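Local coordinates for sensor protein CpxA (PDB 3V67) that probably works as a membrane-bound sensor histidine kinase of a two-component system, represented here by its periplasmic sensor domain, at residues A[21-26]-A[117-122]; A[43-48]-A[55-60]; A[65-70]-A[76-81]; A[86-91]-A[105-110]. All blocks are in the same frame, centred on the assembly; numbering follows the deposited sequence.

Contact 1. Residues A[21-26]-A[117-122]; sequences IETRDA and LLMYVG
Met119 is the one strand residue that makes close contact with helix residues 21-26, and it does so through its thioether end. Its methyl CE lies 3.8 Å from Thr23 OG1 and 3.9 Å from Arg24 CB. The sulfur sits against the base of the arginine, with Met119 SD 4.0 Å from Arg24 CA. The Met119 chain runs straight out from the strand and turns only at its last torsion (chi3 85°), which swings CE round to Thr23. Thr23 and Met119 cross at about a right angle. The contact is apolar in character, although Thr23 presents a hydroxyl to the methyl.

This is a helix laid on the face of an antiparallel sheet, within the PAS fold of the sensor domain. Around Met119, Val58 and Phe60 of the neighbouring strand 57-61 and Val108 of strand 102-112 complete the apolar bed. On the helix side, Thr23 also packs on Arg134 of the second subunit.

The polar interactions stay on the helix or reach a different strand. Arg24 offers its aliphatic base to Met119, then bends at chi2 and chi3, so that its guanidinium leads away from strand residues 117-122. Arg24 NE and NH2 both grip Asp25 OD1, each at 2.7 Å, as a side-on salt bridge with bent N-H...O angles near 131°. The remaining nitrogen, NH1, bonds to the carbonyl oxygen of Pro109.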
loop_
_atom_site.group_PDB
_atom_site.type_symbol
_atom_site.label_atom_id
_atom_site.label_comp_id
_atom_site.label_asym_id
_atom_site.label_seq_id
_atom_site.Cartn_x
_atom_site.Cartn_y
_atom_site.Cartn_z
ATOM N N ILE A 21 13.035 2.597 10.122
ATOM C CA ILE A 21 14.485 2.676 10.260
ATOM C C ILE A 21 14.878 3.837 11.169
ATOM O O ILE A 21 15.740 3.701 12.045
ATOM C CB ILE A 21 15.162 2.839 8.885
ATOM C CG1 ILE A 21 14.993 1.561 8.064
ATOM C CG2 ILE A 21 16.636 3.174 9.042
ATOM C CD1 ILE A 21 15.501 0.316 8.769
ATOM N N GLU A 22 14.224 4.976 10.960
ATOM C CA GLU A 22 14.487 6.170 11.757
ATOM C C GLU A 22 14.190 5.983 13.248
ATOM O O GLU A 22 15.000 6.365 14.095
ATOM C CB GLU A 22 13.723 7.370 11.195
ATOM C CG GLU A 22 14.266 7.870 9.862
ATOM C CD GLU A 22 13.377 8.918 9.220
ATOM O OE1 GLU A 22 12.274 9.175 9.749
ATOM O OE2 GLU A 22 13.783 9.485 8.184
ATOM N N THR A 23 13.042 5.391 13.575
ATOM C CA THR A 23 12.703 5.176 14.980
ATOM C C THR A 23 13.538 4.052 15.584
ATOM O O THR A 23 13.759 4.018 16.791
ATOM C CB THR A 23 11.199 4.879 15.213
ATOM O OG1 THR A 23 10.987 3.466 15.301
ATOM C CG2 THR A 23 10.341 5.465 14.107
ATOM N N ARG A 24 13.995 3.129 14.742
ATOM C CA ARG A 24 14.903 2.081 15.191
ATOM C C ARG A 24 16.204 2.725 15.651
ATOM O O ARG A 24 16.642 2.516 16.784
ATOM C CB ARG A 24 15.170 1.077 14.064
ATOM C CG ARG A 24 15.887 -0.210 14.486
ATOM C CD ARG A 24 17.405 -0.066 14.472
ATOM N NE ARG A 24 17.871 0.751 13.355
ATOM C CZ ARG A 24 18.183 0.282 12.151
ATOM N NH1 ARG A 24 18.082 -1.013 11.887
ATOM N NH2 ARG A 24 18.593 1.114 11.204
ATOM N N ASP A 25 16.814 3.508 14.762
ATOM C CA ASP A 25 18.043 4.228 15.083
ATOM C C ASP A 25 17.862 5.125 16.303
ATOM O O ASP A 25 18.758 5.241 17.142
ATOM C CB ASP A 25 18.507 5.062 13.885
ATOM C CG ASP A 25 19.305 4.250 12.880
ATOM O OD1 ASP A 25 19.255 3.004 12.943
ATOM O OD2 ASP A 25 19.984 4.856 12.024
ATOM N N ALA A 26 16.691 5.750 16.400
ATOM C CA ALA A 26 16.386 6.642 17.517
ATOM C C ALA A 26 16.323 5.897 18.847
ATOM O O ALA A 26 16.886 6.348 19.843
ATOM C CB ALA A 26 15.085 7.380 17.263
ATOM N N LEU A 117 18.944 -7.928 18.376
ATOM C CA LEU A 117 17.544 -8.325 18.349
ATOM C C LEU A 117 16.868 -7.818 17.083
ATOM O O LEU A 117 17.513 -7.243 16.204
ATOM C CB LEU A 117 16.816 -7.755 19.566
ATOM C CG LEU A 117 17.459 -8.032 20.924
ATOM C CD1 LEU A 117 16.709 -7.296 22.022
ATOM C CD2 LEU A 117 17.501 -9.531 21.201
ATOM N N LEU A 118 15.558 -8.024 17.005
ATOM C CA LEU A 118 14.780 -7.574 15.861
ATOM C C LEU A 118 13.573 -6.766 16.317
ATOM O O LEU A 118 12.900 -7.121 17.284
ATOM C CB LEU A 118 14.341 -8.770 15.017
ATOM C CG LEU A 118 15.496 -9.601 14.455
ATOM C CD1 LEU A 118 15.048 -11.024 14.194
ATOM C CD2 LEU A 118 16.040 -8.962 13.181
ATOM N N MET A 119 13.313 -5.673 15.610
ATOM C CA MET A 119 12.231 -4.762 15.933
ATOM C C MET A 119 11.119 -4.878 14.900
ATOM O O MET A 119 11.367 -5.126 13.714
ATOM C CB MET A 119 12.744 -3.320 15.984
ATOM C CG MET A 119 11.782 -2.333 16.636
ATOM S SD MET A 119 12.266 -0.609 16.405
ATOM C CE MET A 119 11.543 -0.277 14.805
ATOM N N TYR A 120 9.892 -4.698 15.368
ATOM C CA TYR A 120 8.714 -4.790 14.527
ATOM C C TYR A 120 7.781 -3.653 14.914
ATOM O O TYR A 120 7.894 -3.095 16.007
ATOM C CB TYR A 120 7.992 -6.115 14.763
ATOM C CG TYR A 120 8.845 -7.359 14.655
ATOM C CD1 TYR A 120 8.805 -8.154 13.514
ATOM C CD2 TYR A 120 9.666 -7.761 15.704
ATOM C CE1 TYR A 120 9.569 -9.304 13.414
ATOM C CE2 TYR A 120 10.440 -8.908 15.611
ATOM C CZ TYR A 120 10.386 -9.675 14.467
ATOM O OH TYR A 120 11.150 -10.815 14.371
ATOM N N VAL A 121 6.855 -3.314 14.025
ATOM C CA VAL A 121 5.874 -2.276 14.316
ATOM C C VAL A 121 4.471 -2.740 13.941
ATOM O O VAL A 121 4.217 -3.124 12.800
ATOM C CB VAL A 121 6.199 -0.950 13.583
ATOM C CG1 VAL A 121 5.124 0.083 13.856
ATOM C CG2 VAL A 121 7.557 -0.419 14.008
ATOM N N GLY A 122 3.567 -2.713 14.914
ATOM C CA GLY A 122 2.175 -3.037 14.682
ATOM C C GLY A 122 1.353 -1.767 14.664
ATOM O O GLY A 122 1.635 -0.826 15.399
#

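Contact 2. Residues A[43-48]-A[55-60]; sequences RVEGNR and RPRVFF
The side chains of Arg48 and Arg57 cross at about a right angle. Their guanidinium planes are 23° apart but do not stack, since it is Arg57 CB that sits over one face of the Arg48 guanidinium, 3.5 Å from Arg48 NH1. That same NH1 donates to Arg55 O at 2.6 Å (156°). The oxygen lies in the guanidinium plane; the donor stands above the carbonyl plane. A bend at chi3 (65°) turns Arg48 to this acceptor.

Glu45 OE1 stands at the edge of the Arg57 guanidinium, 4.4 Å from Arg57 NH2 and too far for a salt bridge; Arg57 NH1 bonds to Gln77. Glu45 OE1 also accepts from a water weakly bonded to Phe60 N; its main polar partner is Thr69 OG1, at a distance too short to be trusted. Val44 points CG1 at the edge of the Phe60 ring, 4.0 Å from CE2. Asn47 O lies over a face of the Arg55 guanidinium, which forms a salt bridge with Asp53.

The contact thus ties helix 37-46 and the following loop to strand 57-61 and the residues before it. Arg48 is held by carbonyl oxygens, from Arg55 and, through NH2, from Asp53. Nearby Glu45 probably offsets part of the charge on Arg57.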
loop_
_atom_site.group_PDB
_atom_site.type_symbol
_atom_site.label_atom_id
_atom_site.label_comp_id
_atom_site.label_asym_id
_atom_site.label_seq_id
_atom_site.Cartn_x
_atom_site.Cartn_y
_atom_site.Cartn_z
ATOM N N ARG A 43 10.808 0.304 29.579
ATOM C CA ARG A 43 10.734 1.732 29.265
ATOM C C ARG A 43 10.056 2.012 27.924
ATOM O O ARG A 43 9.153 2.843 27.841
ATOM C CB ARG A 43 12.131 2.356 29.257
ATOM C CG ARG A 43 12.601 2.919 30.587
ATOM C CD ARG A 43 13.970 3.564 30.430
ATOM N NE ARG A 43 14.470 4.145 31.672
ATOM C CZ ARG A 43 15.699 4.628 31.825
ATOM N NH1 ARG A 43 16.558 4.595 30.813
ATOM N NH2 ARG A 43 16.073 5.139 32.991
ATOM N N VAL A 44 10.513 1.326 26.882
ATOM C CA VAL A 44 9.985 1.509 25.533
ATOM C C VAL A 44 8.489 1.250 25.470
ATOM O O VAL A 44 7.731 2.048 24.923
ATOM C CB VAL A 44 10.707 0.596 24.509
ATOM C CG1 VAL A 44 9.863 0.415 23.256
ATOM C CG2 VAL A 44 12.071 1.166 24.158
ATOM N N GLU A 45 8.067 0.137 26.052
ATOM C CA GLU A 45 6.657 -0.235 26.023
ATOM C C GLU A 45 5.834 0.572 27.026
ATOM O O GLU A 45 4.600 0.559 26.991
ATOM C CB GLU A 45 6.509 -1.733 26.270
ATOM C CG GLU A 45 7.154 -2.550 25.154
ATOM C CD GLU A 45 7.207 -4.026 25.465
ATOM O OE1 GLU A 45 6.690 -4.818 24.648
ATOM O OE2 GLU A 45 7.768 -4.393 26.522
ATOM N N GLY A 46 6.525 1.289 27.907
ATOM C CA GLY A 46 5.869 2.099 28.914
ATOM C C GLY A 46 5.134 3.300 28.353
ATOM O O GLY A 46 4.229 3.827 28.995
ATOM N N ASN A 47 5.512 3.740 27.157
ATOM C CA ASN A 47 4.934 4.958 26.599
ATOM C C ASN A 47 3.523 4.810 26.025
ATOM O O ASN A 47 2.909 5.801 25.626
ATOM C CB ASN A 47 5.878 5.601 25.580
ATOM C CG ASN A 47 6.712 6.716 26.186
ATOM O OD1 ASN A 47 6.327 7.316 27.191
ATOM N ND2 ASN A 47 7.858 7.001 25.579
ATOM N N ARG A 48 3.007 3.584 25.993
ATOM C CA ARG A 48 1.634 3.352 25.543
ATOM C C ARG A 48 0.638 3.550 26.678
ATOM O O ARG A 48 0.822 3.025 27.777
ATOM C CB ARG A 48 1.480 1.955 24.952
ATOM C CG ARG A 48 2.125 1.792 23.595
ATOM C CD ARG A 48 1.801 0.434 23.014
ATOM N NE ARG A 48 0.378 0.288 22.731
ATOM C CZ ARG A 48 -0.207 0.768 21.640
ATOM N NH1 ARG A 48 0.515 1.428 20.746
ATOM N NH2 ARG A 48 -1.506 0.593 21.441
ATOM N N ARG A 55 -1.509 4.824 18.670
ATOM C CA ARG A 55 -0.105 4.895 18.279
ATOM C C ARG A 55 0.441 3.537 17.854
ATOM O O ARG A 55 0.019 2.506 18.384
ATOM C CB ARG A 55 0.731 5.463 19.427
ATOM C CG ARG A 55 0.531 6.947 19.646
ATOM C CD ARG A 55 1.092 7.388 20.979
ATOM N NE ARG A 55 0.216 7.052 22.094
ATOM C CZ ARG A 55 0.442 7.409 23.353
ATOM N NH1 ARG A 55 1.522 8.112 23.661
ATOM N NH2 ARG A 55 -0.411 7.061 24.306
ATOM N N PRO A 56 1.370 3.534 16.880
ATOM C CA PRO A 56 2.046 2.303 16.463
ATOM C C PRO A 56 2.754 1.667 17.650
ATOM O O PRO A 56 3.436 2.363 18.400
ATOM C CB PRO A 56 3.078 2.796 15.444
ATOM C CG PRO A 56 2.530 4.084 14.936
ATOM C CD PRO A 56 1.808 4.701 16.092
ATOM N N ARG A 57 2.575 0.364 17.820
ATOM C CA ARG A 57 3.197 -0.369 18.909
ATOM C C ARG A 57 4.472 -1.069 18.455
ATOM O O ARG A 57 4.473 -1.792 17.467
ATOM C CB ARG A 57 2.218 -1.396 19.471
ATOM C CG ARG A 57 2.862 -2.354 20.442
ATOM C CD ARG A 57 1.847 -3.252 21.110
ATOM N NE ARG A 57 2.515 -4.207 21.985
ATOM C CZ ARG A 57 1.896 -5.185 22.636
ATOM N NH1 ARG A 57 0.584 -5.340 22.512
ATOM N NH2 ARG A 57 2.591 -6.010 23.409
ATOM N N VAL A 58 5.559 -0.857 19.186
ATOM C CA VAL A 58 6.826 -1.496 18.854
ATOM C C VAL A 58 6.971 -2.860 19.533
ATOM O O VAL A 58 6.823 -2.972 20.748
ATOM C CB VAL A 58 8.019 -0.592 19.217
ATOM C CG1 VAL A 58 9.323 -1.340 19.043
ATOM C CG2 VAL A 58 8.005 0.669 18.361
ATOM N N PHE A 59 7.241 -3.891 18.735
ATOM C CA PHE A 59 7.482 -5.236 19.252
ATOM C C PHE A 59 8.944 -5.619 19.051
ATOM O O PHE A 59 9.641 -5.039 18.221
ATOM C CB PHE A 59 6.640 -6.270 18.509
ATOM C CG PHE A 59 5.188 -6.305 18.906
ATOM C CD1 PHE A 59 4.748 -7.156 19.908
ATOM C CD2 PHE A 59 4.255 -5.527 18.240
ATOM C CE1 PHE A 59 3.408 -7.213 20.249
ATOM C CE2 PHE A 59 2.914 -5.579 18.579
ATOM C CZ PHE A 59 2.492 -6.423 19.584
ATOM N N PHE A 60 9.392 -6.627 19.789
ATOM C CA PHE A 60 10.750 -7.124 19.650
ATOM C C PHE A 60 10.770 -8.642 19.613
ATOM O O PHE A 60 9.869 -9.293 20.130
ATOM C CB PHE A 60 11.626 -6.624 20.800
ATOM C CG PHE A 60 11.818 -5.135 20.809
ATOM C CD1 PHE A 60 12.733 -4.541 19.958
ATOM C CD2 PHE A 60 11.083 -4.330 21.666
ATOM C CE1 PHE A 60 12.910 -3.170 19.956
ATOM C CE2 PHE A 60 11.259 -2.962 21.673
ATOM C CZ PHE A 60 12.176 -2.381 20.816
HETATM O O HOH W 1 7.586 -6.272 22.285
HETATM O O HOH W 2 3.121 8.001 26.694
#

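Contact 3. Residues A[65-70]-A[76-81]; sequences GNVLTT and FQLRAM
Val67 and Met81 form the closest part of this apolar contact. Both methyls of the valine bear on one methylene of the methionine: Val67 CG2 lies 3.9 Å from Met81 CG, and Val67 CG1 lies 4.0 Å from the same atom. The two side chains meet at a slant. Beyond that methylene the Met81 chain folds at chi2 and chi3, which takes its sulfur and terminal methyl away from the valine, toward Phe59 and Tyr120.

Leu78 supplies the second apolar group. Its CD1 lies 4.2 Å from Val67 CG1, and it meets the methyl of Thr69 tip to tip, with Leu78 CD1 4.1 Å from Thr69 CG2. The threonine is turned so that OG1 is anti to its backbone N (chi1 -171°). This puts the methyl on the helix side.

The polar end of Thr69 faces Glu45 in a doubtful, too-short pair, and Thr70 N bonds weakly to Glu45 OE2.

Strand 67-68 is outermost at its end of the sheet and pairs with strand 57-61 through Leu68 and Phe60. Helix 75-87 lies over the adjoining sheet face, where Met81 also packs on Ile104. Val67 meets the helix further along at Gln82 and Val85.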
loop_
_atom_site.group_PDB
_atom_site.type_symbol
_atom_site.label_atom_id
_atom_site.label_comp_id
_atom_site.label_asym_id
_atom_site.label_seq_id
_atom_site.Cartn_x
_atom_site.Cartn_y
_atom_site.Cartn_z
ATOM N N GLY A 65 13.205 -16.905 17.143
ATOM C CA GLY A 65 11.767 -17.036 16.987
ATOM C C GLY A 65 10.930 -16.699 18.206
ATOM O O GLY A 65 9.752 -17.050 18.267
ATOM N N ASN A 66 11.520 -16.011 19.178
ATOM C CA ASN A 66 10.795 -15.690 20.403
ATOM C C ASN A 66 10.457 -14.204 20.521
ATOM O O ASN A 66 11.339 -13.355 20.425
ATOM C CB ASN A 66 11.585 -16.163 21.629
ATOM C CG ASN A 66 12.224 -17.526 21.419
ATOM O OD1 ASN A 66 11.544 -18.553 21.404
ATOM N ND2 ASN A 66 13.543 -17.539 21.257
ATOM N N VAL A 67 9.177 -13.896 20.720
ATOM C CA VAL A 67 8.736 -12.518 20.925
ATOM C C VAL A 67 9.115 -12.048 22.329
ATOM O O VAL A 67 8.878 -12.752 23.309
ATOM C CB VAL A 67 7.204 -12.376 20.733
ATOM C CG1 VAL A 67 6.754 -10.946 21.010
ATOM C CG2 VAL A 67 6.799 -12.796 19.331
ATOM N N LEU A 68 9.708 -10.861 22.423
ATOM C CA LEU A 68 10.132 -10.317 23.707
ATOM C C LEU A 68 9.287 -9.117 24.093
ATOM O O LEU A 68 9.351 -8.073 23.452
ATOM C CB LEU A 68 11.595 -9.893 23.653
ATOM C CG LEU A 68 12.577 -10.931 23.126
ATOM C CD1 LEU A 68 13.994 -10.379 23.147
ATOM C CD2 LEU A 68 12.481 -12.214 23.934
ATOM N N THR A 69 8.501 -9.269 25.153
ATOM C CA THR A 69 7.641 -8.193 25.633
ATOM C C THR A 69 7.215 -8.438 27.071
ATOM O O THR A 69 7.157 -9.581 27.516
ATOM C CB THR A 69 6.391 -8.032 24.730
ATOM O OG1 THR A 69 5.670 -6.847 25.094
ATOM C CG2 THR A 69 5.483 -9.250 24.858
ATOM N N THR A 70 6.946 -7.359 27.798
ATOM C CA THR A 70 6.247 -7.462 29.066
ATOM C C THR A 70 4.789 -7.561 28.668
ATOM O O THR A 70 4.351 -6.799 27.812
ATOM C CB THR A 70 6.435 -6.189 29.917
ATOM O OG1 THR A 70 5.396 -5.254 29.603
ATOM C CG2 THR A 70 7.786 -5.551 29.638
ATOM N N PHE A 76 -4.702 -9.756 21.428
ATOM C CA PHE A 76 -4.810 -9.878 19.979
ATOM C C PHE A 76 -3.527 -9.466 19.258
ATOM O O PHE A 76 -3.011 -10.211 18.419
ATOM C CB PHE A 76 -5.998 -9.057 19.471
ATOM C CG PHE A 76 -5.934 -8.741 18.009
ATOM C CD1 PHE A 76 -6.164 -9.724 17.061
ATOM C CD2 PHE A 76 -5.651 -7.456 17.580
ATOM C CE1 PHE A 76 -6.105 -9.433 15.712
ATOM C CE2 PHE A 76 -5.592 -7.158 16.234
ATOM C CZ PHE A 76 -5.819 -8.147 15.298
ATOM N N GLN A 77 -3.015 -8.286 19.596
ATOM C CA GLN A 77 -1.770 -7.786 19.023
ATOM C C GLN A 77 -0.625 -8.767 19.265
ATOM O O GLN A 77 0.262 -8.931 18.426
ATOM C CB GLN A 77 -1.426 -6.418 19.620
ATOM C CG GLN A 77 -2.516 -5.370 19.440
ATOM C CD GLN A 77 -2.220 -4.075 20.173
ATOM O OE1 GLN A 77 -1.357 -4.025 21.051
ATOM N NE2 GLN A 77 -2.936 -3.017 19.814
ATOM N N LEU A 78 -0.667 -9.427 20.417
ATOM C CA LEU A 78 0.363 -10.383 20.803
ATOM C C LEU A 78 0.294 -11.650 19.948
ATOM O O LEU A 78 1.325 -12.161 19.487
ATOM C CB LEU A 78 0.221 -10.720 22.288
ATOM C CG LEU A 78 1.453 -11.243 23.022
ATOM C CD1 LEU A 78 2.726 -10.903 22.263
ATOM C CD2 LEU A 78 1.494 -10.651 24.422
ATOM N N ARG A 79 -0.922 -12.149 19.739
ATOM C CA ARG A 79 -1.144 -13.292 18.860
ATOM C C ARG A 79 -0.662 -12.988 17.444
ATOM O O ARG A 79 0.071 -13.779 16.833
ATOM C CB ARG A 79 -2.627 -13.661 18.827
ATOM C CG ARG A 79 -3.036 -14.727 19.829
ATOM C CD ARG A 79 -3.762 -14.132 21.020
ATOM N NE ARG A 79 -4.898 -13.313 20.609
ATOM C CZ ARG A 79 -5.975 -13.102 21.359
ATOM N NH1 ARG A 79 -6.067 -13.663 22.557
ATOM N NH2 ARG A 79 -6.963 -12.340 20.909
ATOM N N ALA A 80 -1.081 -11.833 16.934
ATOM C CA ALA A 80 -0.698 -11.403 15.596
ATOM C C ALA A 80 0.819 -11.318 15.463
ATOM O O ALA A 80 1.386 -11.792 14.480
ATOM C CB ALA A 80 -1.340 -10.060 15.268
ATOM N N MET A 81 1.472 -10.725 16.461
ATOM C CA MET A 81 2.928 -10.600 16.438
ATOM C C MET A 81 3.624 -11.955 16.433
ATOM O O MET A 81 4.536 -12.179 15.636
ATOM C CB MET A 81 3.440 -9.754 17.606
ATOM C CG MET A 81 4.964 -9.714 17.707
ATOM S SD MET A 81 5.797 -9.267 16.163
ATOM C CE MET A 81 5.028 -7.703 15.790
#

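Contact 4. Residues A[86-91]-A[105-110]; sequences TSIEDY and AGPVPI
The carbonyl oxygens of Tyr91 and Pro107 are bridged by one water, which donates to both. It stands 2.7 Å from Pro107 O and 2.8 Å from Tyr91 O. The bridge links the loop after helix 75-87 to strand 102-112 without a direct bond between the two segments.

The rest of the contact is apolar and centres on the Pro107 ring. Ile88 reaches it tip to tip, with its CD1 4.0 Å from Pro107 CD and about as far from CG. The Ile88 chain is extended (chi2 172°), which carries CD1 out to the ring. Tyr91 comes to the same proline from another direction: its CD1 is 4.3 Å from Pro107 CG, and the approach to the aromatic ring is oblique. Within the loop, the CG2 methyl of Ile88 lies over one face of the Tyr91 ring, offset toward the rim. The two loop side chains therefore pack on each other as well as on the proline.

The peptide bond before Pro107 is cis, and Gly106 has backbone angles that suit glycine. Strand pairing continues on both sides of the proline, from Gly106 to Lys95 and from Val108 to Met119. Pro107 also packs on Leu118 and Tyr120 of strand 115-124, whereas Val108 points away from the loop and meets Ile20 of helix 14-30. A central antiparallel sheet with helices packed against it is the arrangement of the PAS fold.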
loop_
_atom_site.group_PDB
_atom_site.type_symbol
_atom_site.label_atom_id
_atom_site.label_comp_id
_atom_site.label_asym_id
_atom_site.label_seq_id
_atom_site.Cartn_x
_atom_site.Cartn_y
_atom_site.Cartn_z
ATOM N N THR A 86 6.773 -16.162 13.530
ATOM C CA THR A 86 6.934 -17.534 13.053
ATOM C C THR A 86 6.613 -17.688 11.561
ATOM O O THR A 86 6.866 -18.740 10.974
ATOM C CB THR A 86 6.099 -18.538 13.878
ATOM O OG1 THR A 86 4.738 -18.093 13.946
ATOM C CG2 THR A 86 6.660 -18.663 15.288
ATOM N N SER A 87 6.067 -16.636 10.953
ATOM C CA SER A 87 5.705 -16.670 9.535
ATOM C C SER A 87 6.789 -16.106 8.618
ATOM O O SER A 87 6.671 -16.186 7.395
ATOM C CB SER A 87 4.402 -15.903 9.292
ATOM O OG SER A 87 3.352 -16.394 10.104
ATOM N N ILE A 88 7.833 -15.525 9.204
ATOM C CA ILE A 88 8.888 -14.889 8.419
ATOM C C ILE A 88 9.599 -15.897 7.526
ATOM O O ILE A 88 10.003 -16.964 7.982
ATOM C CB ILE A 88 9.942 -14.208 9.311
ATOM C CG1 ILE A 88 9.294 -13.171 10.226
ATOM C CG2 ILE A 88 11.018 -13.552 8.455
ATOM C CD1 ILE A 88 10.248 -12.608 11.259
ATOM N N GLU A 89 9.744 -15.554 6.252
ATOM C CA GLU A 89 10.430 -16.423 5.308
ATOM C C GLU A 89 11.901 -16.049 5.187
ATOM O O GLU A 89 12.759 -16.916 5.024
ATOM C CB GLU A 89 9.752 -16.361 3.942
ATOM C CG GLU A 89 8.321 -16.862 3.952
ATOM C CD GLU A 89 7.525 -16.352 2.773
ATOM O OE1 GLU A 89 8.075 -15.550 1.989
ATOM O OE2 GLU A 89 6.349 -16.747 2.633
ATOM N N ASP A 90 12.190 -14.756 5.270
ATOM C CA ASP A 90 13.563 -14.277 5.162
ATOM C C ASP A 90 13.808 -13.119 6.126
ATOM O O ASP A 90 13.192 -12.058 6.010
ATOM C CB ASP A 90 13.861 -13.853 3.723
ATOM C CG ASP A 90 15.345 -13.619 3.468
ATOM O OD1 ASP A 90 16.064 -13.167 4.384
ATOM O OD2 ASP A 90 15.792 -13.882 2.335
ATOM N N TYR A 91 14.726 -13.327 7.064
ATOM C CA TYR A 91 15.020 -12.332 8.093
ATOM C C TYR A 91 15.801 -11.125 7.580
ATOM O O TYR A 91 16.123 -10.217 8.347
ATOM C CB TYR A 91 15.757 -12.985 9.265
ATOM C CG TYR A 91 14.833 -13.690 10.230
ATOM C CD1 TYR A 91 14.559 -13.147 11.476
ATOM C CD2 TYR A 91 14.217 -14.885 9.888
ATOM C CE1 TYR A 91 13.709 -13.781 12.360
ATOM C CE2 TYR A 91 13.361 -15.523 10.766
ATOM C CZ TYR A 91 13.113 -14.968 12.001
ATOM O OH TYR A 91 12.265 -15.598 12.880
ATOM N N ALA A 105 4.623 -4.941 10.577
ATOM C CA ALA A 105 5.766 -4.797 9.683
ATOM C C ALA A 105 7.093 -5.111 10.372
ATOM O O ALA A 105 7.313 -4.736 11.524
ATOM C CB ALA A 105 5.792 -3.391 9.090
ATOM N N GLY A 106 7.975 -5.796 9.653
ATOM C CA GLY A 106 9.291 -6.140 10.168
ATOM C C GLY A 106 9.855 -7.395 9.522
ATOM O O GLY A 106 9.286 -7.912 8.561
ATOM N N PRO A 107 10.983 -7.896 10.043
ATOM C CA PRO A 107 11.725 -7.303 11.154
ATOM C C PRO A 107 12.793 -6.348 10.650
ATOM O O PRO A 107 13.188 -6.447 9.486
ATOM C CB PRO A 107 12.412 -8.517 11.773
ATOM C CG PRO A 107 12.709 -9.391 10.601
ATOM C CD PRO A 107 11.545 -9.202 9.648
ATOM N N VAL A 108 13.256 -5.446 11.512
ATOM C CA VAL A 108 14.472 -4.685 11.228
ATOM C C VAL A 108 15.468 -4.915 12.358
ATOM O O VAL A 108 15.084 -4.954 13.522
ATOM C CB VAL A 108 14.206 -3.166 11.042
ATOM C CG1 VAL A 108 13.332 -2.926 9.817
ATOM C CG2 VAL A 108 13.571 -2.556 12.282
ATOM N N PRO A 109 16.752 -5.092 12.022
ATOM C CA PRO A 109 17.735 -5.356 13.077
ATOM C C PRO A 109 17.846 -4.201 14.064
ATOM O O PRO A 109 17.692 -3.044 13.680
ATOM C CB PRO A 109 19.044 -5.526 12.304
ATOM C CG PRO A 109 18.808 -4.863 10.983
ATOM C CD PRO A 109 17.364 -5.076 10.683
ATOM N N ILE A 110 18.094 -4.520 15.328
ATOM C CA ILE A 110 18.284 -3.495 16.343
ATOM C C ILE A 110 19.255 -3.985 17.409
ATOM O O ILE A 110 19.350 -5.179 17.669
ATOM C CB ILE A 110 16.940 -3.061 16.980
ATOM C CG1 ILE A 110 17.088 -1.716 17.700
ATOM C CG2 ILE A 110 16.400 -4.141 17.913
ATOM C CD1 ILE A 110 15.785 -1.161 18.251
HETATM O O HOH W 3 15.191 -7.581 8.064
#

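In the fold
All four contacts reach one antiparallel sheet of the periplasmic sensor domain. Contact 1 closes the longest loop of chain, and the other three are nested inside it. Contacts 2, 3 and 4 follow one another in series. Strand 115-124 of contact 1 lies between strand 57-61 of contact 2 and strand 102-112 of contact 4, and the centres of those contacts are about 10 and 11 Å from that of contact 1. Contacts 3 and 4 share helix 75-87 but do not touch; their centres are about 13 Å apart. The centres of contacts 2 and 4 are about 18 Å apart, on opposite sides of the chain's centre. The four contacts attach three helices to the sheet, building a PAS-fold domain.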